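Local coordinates for protein yahD a copper inducible hydrolase (Lactococcus lactis subsp. lactis, PDB 3OG9) that probably acts as a hydrolase of the alpha/beta hydrolase fold, is induced by copper, and binds D-malate in a pocket, at residues Thr5-Lys10 with Glu95-Asp100; Lys14-Leu19 with Pro41-Leu46; His134-Glu139 with Met161-Lys166; Leu154-Asn159 with Lys166-Leu171. All coordinates share one frame; numbering follows the deposited sequence. Where two conformers were deposited one is given.

Contact 1 (Thr5-Lys10 with Glu95-Asp100); sequences TDYVFK and EKHDLD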
loop_
_atom_site.group_PDB
_atom_site.type_symbol
_atom_site.label_atom_id
_atom_site.label_comp_id
_atom_site.label_asym_id
_atom_site.label_seq_id
_atom_site.Cartn_x
_atom_site.Cartn_y
_atom_site.Cartn_z
ATOM N N THR A 5 10.165 16.345 4.203
ATOM C CA THR A 5 9.628 14.991 4.188
ATOM C C THR A 5 10.157 14.146 5.327
ATOM O O THR A 5 11.362 14.007 5.526
ATOM C CB THR A 5 9.919 14.289 2.860
ATOM O OG1 THR A 5 9.562 15.173 1.787
ATOM C CG2 THR A 5 9.105 12.952 2.745
ATOM N N ASP A 6 9.222 13.565 6.062
ATOM C CA ASP A 6 9.541 12.585 7.080
ATOM C C ASP A 6 9.634 11.202 6.452
ATOM O O ASP A 6 8.637 10.683 5.937
ATOM C CB ASP A 6 8.445 12.632 8.133
ATOM C CG ASP A 6 8.402 13.979 8.832
ATOM O OD1 ASP A 6 9.447 14.319 9.404
ATOM O OD2 ASP A 6 7.360 14.692 8.764
ATOM N N TYR A 7 10.837 10.632 6.456
ATOM C CA TYR A 7 11.051 9.305 5.837
ATOM C C TYR A 7 12.206 8.547 6.493
ATOM O O TYR A 7 13.064 9.154 7.132
ATOM C CB TYR A 7 11.206 9.415 4.312
ATOM C CG TYR A 7 12.584 9.789 3.814
ATOM C CD1 TYR A 7 13.492 8.806 3.431
ATOM C CD2 TYR A 7 12.983 11.137 3.741
ATOM C CE1 TYR A 7 14.789 9.153 2.975
ATOM C CE2 TYR A 7 14.253 11.487 3.300
ATOM C CZ TYR A 7 15.142 10.505 2.902
ATOM O OH TYR A 7 16.395 10.871 2.453
ATOM N N VAL A 8 12.202 7.215 6.370
ATOM C CA VAL A 8 13.362 6.368 6.718
ATOM C C VAL A 8 13.906 5.725 5.450
ATOM O O VAL A 8 13.126 5.215 4.624
ATOM C CB VAL A 8 12.921 5.208 7.668
ATOM C CG1 VAL A 8 14.054 4.171 7.886
ATOM C CG2 VAL A 8 12.469 5.744 8.966
ATOM N N PHE A 9 15.228 5.716 5.299
ATOM C CA PHE A 9 15.867 4.846 4.306
ATOM C C PHE A 9 16.856 3.898 5.005
ATOM O O PHE A 9 17.625 4.333 5.855
ATOM C CB PHE A 9 16.544 5.646 3.198
ATOM C CG PHE A 9 17.374 4.786 2.280
ATOM C CD1 PHE A 9 16.759 3.921 1.383
ATOM C CD2 PHE A 9 18.748 4.773 2.377
ATOM C CE1 PHE A 9 17.504 3.093 0.562
ATOM C CE2 PHE A 9 19.496 3.950 1.556
ATOM C CZ PHE A 9 18.870 3.104 0.659
ATOM N N LYS A 10 16.788 2.607 4.700
ATOM C CA LYS A 10 17.733 1.637 5.251
ATOM C C LYS A 10 18.294 0.842 4.097
ATOM O O LYS A 10 17.544 0.137 3.405
ATOM C CB LYS A 10 17.066 0.682 6.226
ATOM C CG LYS A 10 16.800 1.203 7.610
ATOM C CD LYS A 10 15.886 0.177 8.298
ATOM C CE LYS A 10 16.155 0.044 9.772
ATOM N NZ LYS A 10 16.825 -1.225 10.167
ATOM N N GLU A 95 15.865 8.479 -6.742
ATOM C CA GLU A 95 16.985 9.236 -7.268
ATOM C C GLU A 95 18.119 9.411 -6.244
ATOM O O GLU A 95 19.266 8.977 -6.477
ATOM C CB GLU A 95 16.457 10.607 -7.681
ATOM C CG GLU A 95 16.396 10.774 -9.125
ATOM C CD GLU A 95 17.801 10.879 -9.663
ATOM O OE1 GLU A 95 18.242 9.942 -10.388
ATOM O OE2 GLU A 95 18.461 11.891 -9.314
ATOM N N LYS A 96 17.789 10.035 -5.120
ATOM C CA LYS A 96 18.733 10.280 -4.020
ATOM C C LYS A 96 19.399 9.005 -3.505
ATOM O O LYS A 96 20.583 9.026 -3.148
ATOM C CB LYS A 96 18.012 11.024 -2.879
ATOM C CG LYS A 96 18.833 11.358 -1.605
ATOM C CD LYS A 96 17.992 12.262 -0.671
ATOM C CE LYS A 96 18.558 12.396 0.757
ATOM N NZ LYS A 96 17.558 13.096 1.661
ATOM N N HIS A 97 18.657 7.898 -3.441
ATOM C CA HIS A 97 19.201 6.682 -2.836
ATOM C C HIS A 97 19.537 5.575 -3.852
ATOM O O HIS A 97 19.790 4.435 -3.473
ATOM C CB HIS A 97 18.309 6.185 -1.669
ATOM C CG HIS A 97 18.197 7.173 -0.550
ATOM N ND1 HIS A 97 19.285 7.580 0.197
ATOM C CD2 HIS A 97 17.138 7.872 -0.078
ATOM C CE1 HIS A 97 18.900 8.482 1.084
ATOM N NE2 HIS A 97 17.605 8.687 0.929
ATOM N N ASP A 98 19.542 5.923 -5.135
ATOM C CA ASP A 98 19.839 4.960 -6.212
ATOM C C ASP A 98 18.976 3.719 -6.230
ATOM O O ASP A 98 19.488 2.608 -6.358
ATOM C CB ASP A 98 21.304 4.523 -6.165
ATOM C CG ASP A 98 22.164 5.420 -6.969
ATOM O OD1 ASP A 98 22.121 5.288 -8.225
ATOM O OD2 ASP A 98 22.847 6.269 -6.356
ATOM N N LEU A 99 17.669 3.917 -6.094
ATOM C CA LEU A 99 16.721 2.818 -6.122
ATOM C C LEU A 99 16.017 2.854 -7.471
ATOM O O LEU A 99 15.864 3.913 -8.071
ATOM C CB LEU A 99 15.706 2.969 -4.973
ATOM C CG LEU A 99 16.276 3.323 -3.584
ATOM C CD1 LEU A 99 15.164 3.480 -2.507
ATOM C CD2 LEU A 99 17.298 2.280 -3.150
ATOM N N ASP A 100 15.611 1.681 -7.941
ATOM C CA ASP A 100 14.852 1.513 -9.183
ATOM C C ASP A 100 13.364 1.339 -8.873
ATOM O O ASP A 100 12.970 0.337 -8.294
ATOM C CB ASP A 100 15.356 0.266 -9.889
ATOM C CG ASP A 100 16.756 0.446 -10.431
ATOM O OD1 ASP A 100 17.081 1.585 -10.857
ATOM O OD2 ASP A 100 17.518 -0.543 -10.416
#

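Contact 2 (Lys14-Leu19 with Pro41-Leu46); sequences KDLAPL and PSHPIL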
loop_
_atom_site.group_PDB
_atom_site.type_symbol
_atom_site.label_atom_id
_atom_site.label_comp_id
_atom_site.label_asym_id
_atom_site.label_seq_id
_atom_site.Cartn_x
_atom_site.Cartn_y
_atom_site.Cartn_z
ATOM N N LYS A 14 22.193 -3.586 -1.876
ATOM C CA LYS A 14 21.871 -2.688 -2.993
ATOM C C LYS A 14 21.282 -3.336 -4.260
ATOM O O LYS A 14 20.561 -2.664 -4.982
ATOM C CB LYS A 14 23.084 -1.810 -3.365
ATOM C CG LYS A 14 24.247 -2.571 -3.982
ATOM C CD LYS A 14 25.367 -1.624 -4.450
ATOM C CE LYS A 14 25.001 -0.907 -5.737
ATOM N NZ LYS A 14 25.108 -1.791 -6.965
ATOM N N ASP A 15 21.584 -4.609 -4.535
ATOM C CA ASP A 15 21.117 -5.235 -5.793
ATOM C C ASP A 15 19.700 -5.818 -5.689
ATOM O O ASP A 15 19.117 -6.224 -6.706
ATOM C CB ASP A 15 22.111 -6.306 -6.294
ATOM C CG ASP A 15 23.520 -5.757 -6.514
ATOM O OD1 ASP A 15 24.400 -6.024 -5.687
ATOM O OD2 ASP A 15 23.762 -5.046 -7.505
ATOM N N LEU A 16 19.153 -5.851 -4.468
ATOM C CA LEU A 16 17.822 -6.401 -4.233
ATOM C C LEU A 16 16.746 -5.328 -4.414
ATOM O O LEU A 16 17.005 -4.129 -4.196
ATOM C CB LEU A 16 17.731 -6.977 -2.827
ATOM C CG LEU A 16 17.827 -8.484 -2.607
ATOM C CD1 LEU A 16 18.813 -9.159 -3.556
ATOM C CD2 LEU A 16 18.154 -8.828 -1.141
ATOM N N ALA A 17 15.554 -5.768 -4.804
ATOM C CA ALA A 17 14.408 -4.882 -5.051
ATOM C C ALA A 17 14.045 -4.048 -3.824
ATOM O O ALA A 17 13.982 -4.564 -2.707
ATOM C CB ALA A 17 13.205 -5.699 -5.491
ATOM N N PRO A 18 13.796 -2.755 -4.033
ATOM C CA PRO A 18 13.511 -1.884 -2.910
ATOM C C PRO A 18 12.077 -2.079 -2.435
ATOM O O PRO A 18 11.188 -2.443 -3.231
ATOM C CB PRO A 18 13.709 -0.490 -3.505
ATOM C CG PRO A 18 13.310 -0.657 -4.952
ATOM C CD PRO A 18 13.789 -2.038 -5.321
ATOM N N LEU A 19 11.862 -1.844 -1.147
ATOM C CA LEU A 19 10.521 -1.885 -0.560
ATOM C C LEU A 19 10.080 -0.472 -0.273
ATOM O O LEU A 19 10.853 0.301 0.301
ATOM C CB LEU A 19 10.551 -2.682 0.760
ATOM C CG LEU A 19 11.311 -4.009 0.721
ATOM C CD1 LEU A 19 11.341 -4.575 2.114
ATOM C CD2 LEU A 19 10.703 -5.008 -0.303
ATOM N N PRO A 41 13.753 -10.087 3.821
ATOM C CA PRO A 41 15.039 -9.865 4.488
ATOM C C PRO A 41 16.106 -9.340 3.526
ATOM O O PRO A 41 16.196 -9.832 2.396
ATOM C CB PRO A 41 15.429 -11.275 4.990
ATOM C CG PRO A 41 14.125 -11.949 5.221
ATOM C CD PRO A 41 13.265 -11.470 4.046
ATOM N N SER A 42 16.881 -8.345 3.978
ATOM C CA SER A 42 18.026 -7.792 3.232
ATOM C C SER A 42 17.649 -6.750 2.152
ATOM O O SER A 42 18.534 -6.126 1.569
ATOM C CB SER A 42 18.888 -8.899 2.577
ATOM O OG SER A 42 19.246 -9.973 3.446
ATOM N N HIS A 43 16.358 -6.576 1.860
ATOM C CA HIS A 43 15.971 -5.630 0.803
ATOM C C HIS A 43 16.083 -4.199 1.326
ATOM O O HIS A 43 15.737 -3.941 2.466
ATOM C CB HIS A 43 14.539 -5.896 0.304
ATOM C CG HIS A 43 14.399 -7.155 -0.507
ATOM N ND1 HIS A 43 14.002 -7.144 -1.826
ATOM C CD2 HIS A 43 14.569 -8.459 -0.181
ATOM C CE1 HIS A 43 13.944 -8.387 -2.284
ATOM N NE2 HIS A 43 14.266 -9.206 -1.301
ATOM N N PRO A 44 16.558 -3.265 0.480
ATOM C CA PRO A 44 16.579 -1.858 0.882
ATOM C C PRO A 44 15.153 -1.415 1.253
ATOM O O PRO A 44 14.173 -1.924 0.690
ATOM C CB PRO A 44 16.997 -1.123 -0.402
ATOM C CG PRO A 44 17.774 -2.169 -1.195
ATOM C CD PRO A 44 17.076 -3.482 -0.883
ATOM N N ILE A 45 15.047 -0.451 2.151
ATOM C CA ILE A 45 13.728 -0.022 2.619
ATOM C C ILE A 45 13.617 1.477 2.475
ATOM O O ILE A 45 14.515 2.190 2.904
ATOM C CB ILE A 45 13.485 -0.414 4.094
ATOM C CG1 ILE A 45 13.164 -1.912 4.191
ATOM C CG2 ILE A 45 12.319 0.455 4.732
ATOM C CD1 ILE A 45 13.259 -2.464 5.615
ATOM N N LEU A 46 12.543 1.928 1.817
ATOM C CA LEU A 46 12.166 3.322 1.796
ATOM C C LEU A 46 10.779 3.453 2.434
ATOM O O LEU A 46 9.835 2.824 1.986
ATOM C CB LEU A 46 12.100 3.833 0.352
ATOM C CG LEU A 46 11.887 5.361 0.252
ATOM C CD1 LEU A 46 13.021 6.138 0.927
ATOM C CD2 LEU A 46 11.773 5.728 -1.220
#

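Contact 3 (His134-Glu139 with Met161-Lys166); sequences HGMQLE and MIVPQK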
loop_
_atom_site.group_PDB
_atom_site.type_symbol
_atom_site.label_atom_id
_atom_site.label_comp_id
_atom_site.label_asym_id
_atom_site.label_seq_id
_atom_site.Cartn_x
_atom_site.Cartn_y
_atom_site.Cartn_z
ATOM N N HIS A 134 -5.030 -5.512 4.615
ATOM C CA HIS A 134 -6.323 -4.898 4.934
ATOM C C HIS A 134 -6.622 -3.633 4.133
ATOM O O HIS A 134 -7.063 -2.600 4.680
ATOM C CB HIS A 134 -6.449 -4.700 6.456
ATOM C CG HIS A 134 -6.288 -5.988 7.182
ATOM N ND1 HIS A 134 -7.233 -6.985 7.105
ATOM C CD2 HIS A 134 -5.247 -6.501 7.878
ATOM C CE1 HIS A 134 -6.790 -8.055 7.745
ATOM N NE2 HIS A 134 -5.592 -7.783 8.229
ATOM N N GLY A 135 -6.411 -3.759 2.821
ATOM C CA GLY A 135 -6.707 -2.706 1.877
ATOM C C GLY A 135 -8.157 -2.746 1.385
ATOM O O GLY A 135 -8.928 -3.711 1.637
ATOM N N MET A 136 -8.522 -1.699 0.638
ATOM C CA MET A 136 -9.863 -1.549 0.128
ATOM C C MET A 136 -9.863 -0.664 -1.090
ATOM O O MET A 136 -8.871 0.000 -1.376
ATOM C CB MET A 136 -10.751 -0.920 1.206
ATOM C CG MET A 136 -10.424 0.566 1.525
ATOM S SD MET A 136 -11.190 1.057 3.081
ATOM C CE MET A 136 -12.861 0.647 2.736
ATOM N N GLN A 137 -10.996 -0.645 -1.806
ATOM C CA GLN A 137 -11.182 0.319 -2.889
ATOM C C GLN A 137 -11.526 1.720 -2.320
ATOM O O GLN A 137 -12.457 1.845 -1.531
ATOM C CB GLN A 137 -12.292 -0.187 -3.830
ATOM C CG GLN A 137 -12.480 0.695 -5.032
ATOM C CD GLN A 137 -13.735 0.419 -5.776
ATOM O OE1 GLN A 137 -14.847 0.614 -5.252
ATOM N NE2 GLN A 137 -13.586 -0.026 -7.020
ATOM N N LEU A 138 -10.799 2.757 -2.735
ATOM C CA LEU A 138 -11.082 4.144 -2.333
ATOM C C LEU A 138 -12.094 4.875 -3.257
ATOM O O LEU A 138 -12.850 5.733 -2.800
ATOM C CB LEU A 138 -9.765 4.934 -2.311
ATOM C CG LEU A 138 -8.776 4.425 -1.266
ATOM C CD1 LEU A 138 -7.585 5.323 -1.281
ATOM C CD2 LEU A 138 -9.455 4.394 0.136
ATOM N N GLU A 139 -12.074 4.543 -4.547
ATOM C CA GLU A 139 -12.921 5.185 -5.532
ATOM C C GLU A 139 -13.179 4.242 -6.718
ATOM O O GLU A 139 -12.382 3.332 -7.004
ATOM C CB GLU A 139 -12.280 6.510 -6.012
ATOM C CG GLU A 139 -10.806 6.348 -6.376
ATOM C CD GLU A 139 -10.254 7.475 -7.248
ATOM O OE1 GLU A 139 -11.072 8.358 -7.676
ATOM O OE2 GLU A 139 -9.011 7.449 -7.515
ATOM N N MET A 161 -14.732 -4.532 10.335
ATOM C CA MET A 161 -15.827 -3.564 10.259
ATOM C C MET A 161 -15.497 -2.468 9.234
ATOM O O MET A 161 -16.397 -1.846 8.661
ATOM N N ILE A 162 -14.212 -2.247 8.990
ATOM C CA ILE A 162 -13.772 -1.124 8.179
ATOM C C ILE A 162 -13.857 -1.399 6.682
ATOM O O ILE A 162 -14.114 -0.477 5.893
ATOM C CB ILE A 162 -12.360 -0.620 8.640
ATOM C CG1 ILE A 162 -12.479 -0.165 10.098
ATOM C CG2 ILE A 162 -11.834 0.513 7.725
ATOM C CD1 ILE A 162 -11.208 0.065 10.811
ATOM N N VAL A 163 -13.650 -2.656 6.286
ATOM C CA VAL A 163 -13.673 -3.001 4.881
ATOM C C VAL A 163 -14.895 -3.892 4.614
ATOM O O VAL A 163 -14.892 -5.062 4.980
ATOM C CB VAL A 163 -12.365 -3.720 4.428
ATOM C CG1 VAL A 163 -12.444 -4.176 2.951
ATOM C CG2 VAL A 163 -11.135 -2.831 4.684
ATOM N N PRO A 164 -15.930 -3.337 3.969
ATOM C CA PRO A 164 -17.081 -4.109 3.529
ATOM C C PRO A 164 -16.682 -5.194 2.530
ATOM O O PRO A 164 -15.807 -4.967 1.671
ATOM C CB PRO A 164 -17.944 -3.070 2.799
ATOM C CG PRO A 164 -17.537 -1.756 3.380
ATOM C CD PRO A 164 -16.058 -1.906 3.617
ATOM N N GLN A 165 -17.375 -6.330 2.594
ATOM C CA GLN A 165 -17.165 -7.402 1.636
ATOM C C GLN A 165 -17.300 -6.924 0.191
ATOM O O GLN A 165 -16.452 -7.238 -0.653
ATOM C CB GLN A 165 -18.144 -8.564 1.901
ATOM C CG GLN A 165 -18.071 -9.666 0.873
ATOM C CD GLN A 165 -18.955 -10.869 1.214
ATOM O OE1 GLN A 165 -18.769 -11.537 2.241
ATOM N NE2 GLN A 165 -19.906 -11.171 0.324
ATOM N N LYS A 166 -18.361 -6.168 -0.096
ATOM C CA LYS A 166 -18.599 -5.704 -1.469
ATOM C C LYS A 166 -17.442 -4.845 -1.908
ATOM O O LYS A 166 -16.996 -4.923 -3.058
ATOM C CB LYS A 166 -19.918 -4.918 -1.594
ATOM C CG LYS A 166 -20.150 -4.307 -3.027
ATOM C CD LYS A 166 -21.632 -4.189 -3.397
ATOM C CE LYS A 166 -22.294 -2.976 -2.768
ATOM N NZ LYS A 166 -23.796 -3.054 -2.911
#

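Contact 4 (Leu154-Asn159 with Lys166-Leu171); sequences LSYAPN and KNFGDL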
loop_
_atom_site.group_PDB
_atom_site.type_symbol
_atom_site.label_atom_id
_atom_site.label_comp_id
_atom_site.label_asym_id
_atom_site.label_seq_id
_atom_site.Cartn_x
_atom_site.Cartn_y
_atom_site.Cartn_z
ATOM N N LEU A 154 -3.043 -9.613 -1.194
ATOM C CA LEU A 154 -4.039 -8.866 -0.439
ATOM C C LEU A 154 -4.496 -9.683 0.729
ATOM O O LEU A 154 -4.784 -10.886 0.579
ATOM C CB LEU A 154 -5.298 -8.566 -1.282
ATOM C CG LEU A 154 -5.115 -7.838 -2.604
ATOM C CD1 LEU A 154 -6.438 -7.814 -3.400
ATOM C CD2 LEU A 154 -4.610 -6.410 -2.400
ATOM N N SER A 155 -4.628 -9.043 1.882
ATOM C CA SER A 155 -5.316 -9.733 3.001
ATOM C C SER A 155 -6.690 -9.113 3.222
ATOM O O SER A 155 -6.896 -7.943 2.911
ATOM C CB SER A 155 -4.515 -9.649 4.280
ATOM O OG SER A 155 -4.484 -8.325 4.775
ATOM N N TYR A 156 -7.598 -9.905 3.814
ATOM C CA TYR A 156 -8.925 -9.456 4.135
ATOM C C TYR A 156 -9.364 -10.242 5.381
ATOM O O TYR A 156 -8.986 -11.407 5.530
ATOM C CB TYR A 156 -9.814 -9.768 2.919
ATOM C CG TYR A 156 -11.276 -9.640 3.165
ATOM C CD1 TYR A 156 -11.879 -8.372 3.273
ATOM C CD2 TYR A 156 -12.075 -10.785 3.314
ATOM C CE1 TYR A 156 -13.251 -8.254 3.528
ATOM C CE2 TYR A 156 -13.443 -10.672 3.549
ATOM C CZ TYR A 156 -14.024 -9.413 3.651
ATOM O OH TYR A 156 -15.386 -9.303 3.910
ATOM N N ALA A 157 -10.126 -9.620 6.278
ATOM C CA ALA A 157 -10.817 -10.415 7.310
ATOM C C ALA A 157 -12.332 -10.231 7.175
ATOM O O ALA A 157 -12.782 -9.118 6.961
ATOM C CB ALA A 157 -10.345 -10.018 8.715
ATOM N N PRO A 158 -13.138 -11.291 7.336
ATOM C CA PRO A 158 -14.584 -11.087 7.144
ATOM C C PRO A 158 -15.235 -10.437 8.389
ATOM O O PRO A 158 -16.413 -10.062 8.341
ATOM C CB PRO A 158 -15.116 -12.506 6.866
ATOM C CG PRO A 158 -14.152 -13.428 7.582
ATOM C CD PRO A 158 -12.881 -12.639 7.908
ATOM N N ASN A 159 -14.492 -10.285 9.474
ATOM C CA ASN A 159 -14.960 -9.510 10.612
ATOM C C ASN A 159 -14.367 -8.093 10.677
ATOM O O ASN A 159 -14.482 -7.401 11.698
ATOM C CB ASN A 159 -14.745 -10.274 11.927
ATOM C CG ASN A 159 -13.279 -10.697 12.166
ATOM O OD1 ASN A 159 -12.442 -10.729 11.257
ATOM N ND2 ASN A 159 -12.980 -11.043 13.420
ATOM N N LYS A 166 -18.361 -6.168 -0.096
ATOM C CA LYS A 166 -18.599 -5.704 -1.469
ATOM C C LYS A 166 -17.442 -4.845 -1.908
ATOM O O LYS A 166 -16.996 -4.923 -3.058
ATOM C CB LYS A 166 -19.918 -4.918 -1.594
ATOM C CG LYS A 166 -20.150 -4.307 -3.027
ATOM C CD LYS A 166 -21.632 -4.189 -3.397
ATOM C CE LYS A 166 -22.294 -2.976 -2.768
ATOM N NZ LYS A 166 -23.796 -3.054 -2.911
ATOM N N ASN A 167 -16.983 -3.985 -1.004
ATOM C CA ASN A 167 -15.857 -3.119 -1.313
ATOM C C ASN A 167 -14.606 -3.928 -1.658
ATOM O O ASN A 167 -13.946 -3.660 -2.673
ATOM C CB ASN A 167 -15.551 -2.143 -0.166
ATOM C CG ASN A 167 -14.363 -1.241 -0.502
ATOM O OD1 ASN A 167 -13.265 -1.737 -0.790
ATOM N ND2 ASN A 167 -14.594 0.060 -0.549
ATOM N N PHE A 168 -14.249 -4.900 -0.810
ATOM C CA PHE A 168 -13.114 -5.772 -1.139
ATOM C C PHE A 168 -13.289 -6.534 -2.476
ATOM O O PHE A 168 -12.339 -6.650 -3.234
ATOM C CB PHE A 168 -12.772 -6.708 0.028
ATOM C CG PHE A 168 -11.435 -7.420 -0.141
ATOM C CD1 PHE A 168 -10.222 -6.712 -0.016
ATOM C CD2 PHE A 168 -11.397 -8.796 -0.449
ATOM C CE1 PHE A 168 -8.965 -7.373 -0.192
ATOM C CE2 PHE A 168 -10.147 -9.474 -0.637
ATOM C CZ PHE A 168 -8.938 -8.762 -0.521
ATOM N N GLY A 169 -14.508 -7.003 -2.777
ATOM C CA GLY A 169 -14.829 -7.575 -4.112
ATOM C C GLY A 169 -14.554 -6.643 -5.285
ATOM O O GLY A 169 -14.111 -7.073 -6.381
ATOM N N ASP A 170 -14.852 -5.359 -5.093
ATOM C CA ASP A 170 -14.574 -4.347 -6.114
ATOM C C ASP A 170 -13.086 -4.099 -6.281
ATOM O O ASP A 170 -12.609 -3.917 -7.403
ATOM C CB ASP A 170 -15.317 -3.019 -5.839
ATOM C CG ASP A 170 -16.807 -3.052 -6.273
ATOM O OD1 ASP A 170 -17.184 -3.737 -7.282
ATOM O OD2 ASP A 170 -17.621 -2.360 -5.614
ATOM N N LEU A 171 -12.345 -4.054 -5.176
ATOM C CA LEU A 171 -10.891 -3.940 -5.272
ATOM C C LEU A 171 -10.263 -5.122 -6.044
ATOM O O LEU A 171 -9.434 -4.920 -6.913
ATOM C CB LEU A 171 -10.263 -3.843 -3.868
ATOM C CG LEU A 171 -8.730 -3.908 -3.861
ATOM C CD1 LEU A 171 -8.148 -2.633 -4.514
ATOM C CD2 LEU A 171 -8.244 -4.065 -2.411
#

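Contact 1 (Thr5-Lys10 with Glu95-Asp100)
The phenol oxygen of Tyr7 is gripped by two partners from the far segment. Lys96 NZ donates a hydrogen bond to Tyr7 OH at 2.6 Å, and His97 NE2 makes a second one with the same Tyr7 OH at 2.9 Å. Both nitrogens come in at the edge of the phenol ring, near its plane; the Tyr7 and His97 rings meet rim to rim, neither over the other's face, turned by 54°. Next to this polar end, His97 lies on Phe9 in an offset stack: the centroids are 4.2 Å apart and the planes differ by only 9°. The two side chains slide past each other from opposite directions, so each puts its own CB over the other's ring. His97 CB sits 3.9 Å from the Phe9 centroid, close to the ring normal. On the opposite face of the imidazole lies Lys96 CG, 3.9 Å above the plane, which leaves the ring sandwiched between Phe9 and its own neighbour. Leu99 adds its methyl carbon CD2, 3.8 Å from Phe9 CE1.

In the fold, this is where an outermost strand of the alpha/beta hydrolase sheet, 7-10, meets the C-terminal end of helix 76-97. A Schellman motif closes the helix, Asp98 taking a positive phi, and the chain then runs on to Leu99. With CG lodged between backbone N and carbonyl carbon, chi1 82°, the Tyr7 ring is aimed at the helix. That ring also packs on Leu46, Ile48 and Leu93, while backbone bonds from Val8 to Ser47 and from Lys10 to Ile45 fix the strand antiparallel to 45-48.

Contact 2 (Lys14-Leu19 with Pro41-Leu46)
His43 reaches across to Leu16, Ala17 and Leu19 with nearly every atom of its side chain. At the root, His43 CB lies against Leu19 CG at 3.8 Å, the two side chains crossing at about a right angle. His43 CG lies anti to the carbonyl carbon, beside the backbone N (chi1 -71°), which sends the ring toward Leu16 and Ala17. The ring nitrogen ND1 then donates to Ala17 O at 2.7 Å. The acceptor lies almost in the imidazole plane, and ND1 in turn lies in the carbonyl plane, on a lone pair, with a C=O...donor angle of 134°.

The two segments lead into neighbouring parallel strands of the mixed sheet of the alpha/beta hydrolase fold: Leu19, opening strand 19-22, pairs in parallel with Ile45 of strand 45-48. Leu19 N donates to Pro44 O at 3.0 Å, and Leu46 N returns to Leu19 O at 2.8 Å, so Leu19 bonds on both flanks of Ile45.

Further out on the imidazole, Leu16 lies over one face. Its CG stands 3.9 Å from the ring centroid, 10° off the normal, a CH-pi contact, and its methyl carbon CD2 comes within 3.7 Å of His43 CD2. At the tip, NE2 bonds to NZ of Lys209, the last residue of the chain. With ND1 acting as donor, this is consistent with NE2 taking the acceptor's part.

Contact 3 (His134-Glu139 with Met161-Lys166)
Met136 and Val163 point their side chains at each other, and Met136 then turns aside to use its far end on other partners. The meeting is between Met136 CB and the branched end of the valine, with Val163 CG2 4.0 Å from Met136 CB and the other methyl carbon, CG1, only slightly farther. Both methyl groups also lie beside the carbonyl oxygen of Gly135, Val163 CG1 being 3.8 Å from Gly135 O. The methionine places CG between its backbone N and carbonyl carbon, chi1 69°, and bends at its last torsion, chi3 -55°. That bend carries the terminal methyl to the backbone just before the valine, where Met136 CE is 3.6 Å from Ile162 O. The methionine and the proline after the valine cross obliquely, Met136 CE being 4.2 Å from Pro164 CD. An alanine in place of Val163 would take away both methyl groups and would probably open a gap beside Met136 CB and Gly135 O, letting the methionine shift.

Met136 N bonds to Asn114 OD1, and Ile162 N to Asp160 OD1. Pro164 stands at the N-cap position of helix 165-177. Met136 lines the D-malate pocket, its side chain about 4 Å from the ligand at the nearest atoms, and Ile162 touches His191 of the same pocket. Asp160, His191 and Ser110 lie in a geometry consistent with the Ser-His-Asp triad of alpha/beta hydrolases.

Contact 4 (Leu154-Asn159 with Lys166-Leu171)
Strand 154-156 and helix 166-171 run almost antiparallel, at 169°, with axes 10.8 Å apart and the backbones nearest where Tyr156 faces Phe168. They are the first two elements of a beta-alpha-beta unit that strand 181-186 completes, part of the alpha/beta hydrolase sheet and its flanking helices.

Phe168 fills the space between them. Its CG stands opposite the backbone N, chi1 -168°, which sends the ring from the helix to the strand. Tyr156 lies over one face: the two rings form an offset stack with centroids 4.7 Å apart and planes at 15°. The shift brings the root of the tyrosine over the phenylalanine, Tyr156 CB being 3.7 Å from the Phe168 centroid. At the other end of the stack, Tyr156 CD1 approaches Phe168 CG at 3.6 Å.

Leu154 comes instead at the edge of the same ring, in its plane, with Leu154 CB 3.7 Å from Phe168 CZ. Outside the two segments, Ile184 of strand 181-186 and Val163 also touch Phe168. An alanine in place of Phe168 would remove the whole ring and would probably leave Tyr156 without its stacking partner and less restrained, with a gap beside Leu154. One turn further along the helix, Leu171 extends the apolar seam, its methyl carbon CD2 lying 4.3 Å from Leu154 CD1.

Overall arrangement
The four contacts form two pairs on opposite sides of the chain's centre, contacts 1, 2 and 4 reaching the same seven-stranded sheet. Contacts 1 and 2, with centres 11 Å apart, occupy one end, where strands 7-10 and 45-48 are neighbours; they also touch where Asp100 O packs on Pro18 CG at 3.5 Å. Along the chain, contact 2 is nested within the loop closed by contact 1. Contacts 3 and 4 follow in series, about 30 Å from contact 1 by centres. Their own centres lie 6 Å apart, their segments alternate, and both use helix 165-177. The first pair lies away from the malate site; in the second, contact 3 borders it while contact 4 packs the helix behind.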